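Local atomic coordinates of CELL WALL surface anchor family protein (Streptococcus pneumoniae, PDB entry 2WW8), a protein that serves as the adhesin of the pneumococcal pilus and probably attaches the bacterium to host cells through a metal-bearing, integrin-like domain. Residues Y394-N399 and N412-K417. Sequence-based numbering, arbitrary orientation. Where two conformers were deposited one is given.
Sequences YPINFN and NAFFSK
Phe398 N turns back to Ile396 O over 3.0 Å, a weak bond that closes an inverse gamma turn centred on Asn397 (phi -85°, psi 67°). This tight bend brings three consecutive residues of the loop 394-399 up to one aromatic ring, that of Phe414 on helix 407-416. Both pieces belong to the excursion between strands 379-386 and 533-539, neighbours in the parallel sheet of a domain that resembles integrin I (von Willebrand A) domains. In this model Ser234, Ser236 and Asp387 bind the domain's magnesium ion.

Phe414 does the reaching: with CG anti to its carbonyl carbon (chi1 -60°), the ring extends from the helix towards the loop and presents CD2, CE2 and CZ. The methyl CG2 of Ile396 comes at the ring obliquely, 3.5 Å from Phe414 CE2 and 3.7 Å from Phe414 CD2. That methyl is placed by a side chain whose CG2 stands opposite the backbone N, while CG1 lies beside it. On another side Ile396 CG2 sits 3.8 Å above the plane of the Phe398 ring, displaced towards its rim, and so wedges against both aromatics. The two rings themselves meet more loosely, Phe398 CD1 lying 4.3 Å from Phe414 CE2.

Ile424 and Phe429 add to the apolar surroundings of Ile396. Asp428 ties the two segments together from outside: its backbone bonds to that of Asn397, its side chain makes a salt bridge with Lys417 NZ, and Phe414 packs against it. At the far end of the Phe414 ring the contact turns from purely apolar to slightly polar, because Asn397 O approaches the ring edge near its plane, 3.6 Å from Phe414 CZ.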
loop_
_atom_site.group_PDB
_atom_site.type_symbol
_atom_site.label_atom_id
_atom_site.label_comp_id
_atom_site.label_asym_id
_atom_site.label_seq_id
_atom_site.Cartn_x
_atom_site.Cartn_y
_atom_site.Cartn_z
ATOM N N TYR A 394 -3.988 -53.666 -11.786
ATOM C CA TYR A 394 -5.113 -54.594 -11.559
ATOM C C TYR A 394 -5.011 -55.765 -12.531
ATOM O O TYR A 394 -4.569 -55.579 -13.643
ATOM C CB TYR A 394 -6.468 -53.919 -11.729
ATOM C CG TYR A 394 -6.815 -52.972 -10.575
ATOM C CD1 TYR A 394 -7.102 -53.443 -9.304
ATOM C CD2 TYR A 394 -6.981 -51.621 -10.818
ATOM C CE1 TYR A 394 -7.474 -52.583 -8.269
ATOM C CE2 TYR A 394 -7.391 -50.751 -9.837
ATOM C CZ TYR A 394 -7.624 -51.233 -8.568
ATOM O OH TYR A 394 -7.947 -50.316 -7.602
ATOM N N PRO A 395 -5.383 -56.975 -12.100
ATOM C CA PRO A 395 -5.291 -58.169 -12.944
ATOM C C PRO A 395 -6.397 -58.126 -14.031
ATOM O O PRO A 395 -7.525 -57.695 -13.770
ATOM C CB PRO A 395 -5.525 -59.340 -11.955
ATOM C CG PRO A 395 -6.418 -58.761 -10.881
ATOM C CD PRO A 395 -5.928 -57.287 -10.766
ATOM N N ILE A 396 -6.043 -58.581 -15.224
ATOM C CA ILE A 396 -6.987 -58.879 -16.268
ATOM C C ILE A 396 -7.711 -60.151 -15.791
ATOM O O ILE A 396 -7.083 -61.084 -15.216
ATOM C CB ILE A 396 -6.197 -59.118 -17.521
ATOM C CG1 ILE A 396 -5.448 -57.812 -17.837
ATOM C CG2 ILE A 396 -7.082 -59.677 -18.692
ATOM C CD1 ILE A 396 -4.458 -57.933 -18.994
ATOM N N ASN A 397 -9.031 -60.157 -16.006
ATOM C CA ASN A 397 -9.911 -61.176 -15.423
ATOM C C ASN A 397 -9.953 -62.438 -16.287
ATOM O O ASN A 397 -10.973 -62.741 -16.874
ATOM C CB ASN A 397 -11.300 -60.560 -15.166
ATOM C CG ASN A 397 -12.299 -61.537 -14.578
ATOM O OD1 ASN A 397 -11.954 -62.317 -13.728
ATOM N ND2 ASN A 397 -13.523 -61.537 -15.074
ATOM N N PHE A 398 -8.835 -63.165 -16.384
ATOM C CA PHE A 398 -8.810 -64.467 -17.080
ATOM C C PHE A 398 -9.705 -65.521 -16.451
ATOM O O PHE A 398 -9.790 -65.611 -15.224
ATOM C CB PHE A 398 -7.363 -64.995 -17.201
ATOM C CG PHE A 398 -6.501 -64.192 -18.180
ATOM C CD1 PHE A 398 -6.781 -64.204 -19.539
ATOM C CD2 PHE A 398 -5.434 -63.437 -17.749
ATOM C CE1 PHE A 398 -6.009 -63.480 -20.438
ATOM C CE2 PHE A 398 -4.630 -62.662 -18.627
ATOM C CZ PHE A 398 -4.910 -62.714 -19.986
ATOM N N ASN A 399 -10.336 -66.327 -17.293
ATOM C CA ASN A 399 -11.148 -67.477 -16.896
ATOM C C ASN A 399 -10.306 -68.756 -16.831
ATOM O O ASN A 399 -9.662 -69.139 -17.814
ATOM C CB ASN A 399 -12.305 -67.619 -17.898
ATOM C CG ASN A 399 -13.358 -68.631 -17.472
ATOM O OD1 ASN A 399 -13.223 -69.389 -16.511
ATOM N ND2 ASN A 399 -14.429 -68.666 -18.243
ATOM N N ASN A 412 -7.732 -61.942 -26.816
ATOM C CA ASN A 412 -8.117 -61.353 -28.070
ATOM C C ASN A 412 -9.591 -60.932 -27.993
ATOM O O ASN A 412 -9.937 -59.932 -28.635
ATOM C CB ASN A 412 -8.041 -62.369 -29.199
ATOM C CG ASN A 412 -6.646 -62.692 -29.654
ATOM O OD1 ASN A 412 -5.674 -62.025 -29.297
ATOM N ND2 ASN A 412 -6.557 -63.755 -30.468
ATOM N N ALA A 413 -10.431 -61.692 -27.259
ATOM C CA ALA A 413 -11.852 -61.323 -27.103
ATOM C C ALA A 413 -11.976 -60.032 -26.272
ATOM O O ALA A 413 -12.756 -59.138 -26.634
ATOM C CB ALA A 413 -12.738 -62.483 -26.566
ATOM N N PHE A 414 -11.178 -59.891 -25.216
ATOM C CA PHE A 414 -11.078 -58.622 -24.476
ATOM C C PHE A 414 -10.675 -57.460 -25.365
ATOM O O PHE A 414 -11.245 -56.385 -25.199
ATOM C CB PHE A 414 -10.081 -58.633 -23.298
ATOM C CG PHE A 414 -10.401 -59.644 -22.237
ATOM C CD1 PHE A 414 -11.706 -59.994 -21.949
ATOM C CD2 PHE A 414 -9.387 -60.223 -21.502
ATOM C CE1 PHE A 414 -11.968 -60.929 -20.970
ATOM C CE2 PHE A 414 -9.649 -61.164 -20.501
ATOM C CZ PHE A 414 -10.931 -61.500 -20.215
ATOM N N PHE A 415 -9.690 -57.633 -26.254
ATOM C CA PHE A 415 -9.236 -56.507 -27.105
ATOM C C PHE A 415 -10.384 -56.149 -28.040
ATOM O O PHE A 415 -10.581 -54.996 -28.362
ATOM C CB PHE A 415 -8.028 -56.842 -27.991
ATOM C CG PHE A 415 -6.720 -56.926 -27.261
ATOM C CD1 PHE A 415 -6.443 -56.138 -26.191
ATOM C CD2 PHE A 415 -5.793 -57.887 -27.662
ATOM C CE1 PHE A 415 -5.242 -56.220 -25.505
ATOM C CE2 PHE A 415 -4.586 -58.021 -26.999
ATOM C CZ PHE A 415 -4.321 -57.168 -25.901
ATOM N N SER A 416 -11.135 -57.153 -28.458
ATOM C CA SER A 416 -12.203 -56.955 -29.434
ATOM C C SER A 416 -13.352 -56.061 -28.961
ATOM O O SER A 416 -14.006 -55.451 -29.770
ATOM C CB SER A 416 -12.748 -58.298 -29.900
ATOM O OG SER A 416 -13.602 -58.106 -31.018
ATOM N N LYS A 417 -13.595 -56.002 -27.662
ATOM C CA LYS A 417 -14.609 -55.140 -27.035
ATOM C C LYS A 417 -14.183 -53.701 -26.853
ATOM O O LYS A 417 -15.068 -52.893 -26.619
ATOM C CB LYS A 417 -15.009 -55.705 -25.650
ATOM C CG LYS A 417 -15.605 -57.125 -25.778
ATOM C CD LYS A 417 -15.536 -57.834 -24.412
ATOM C CE LYS A 417 -16.420 -57.148 -23.409
ATOM N NZ LYS A 417 -16.476 -58.060 -22.213
#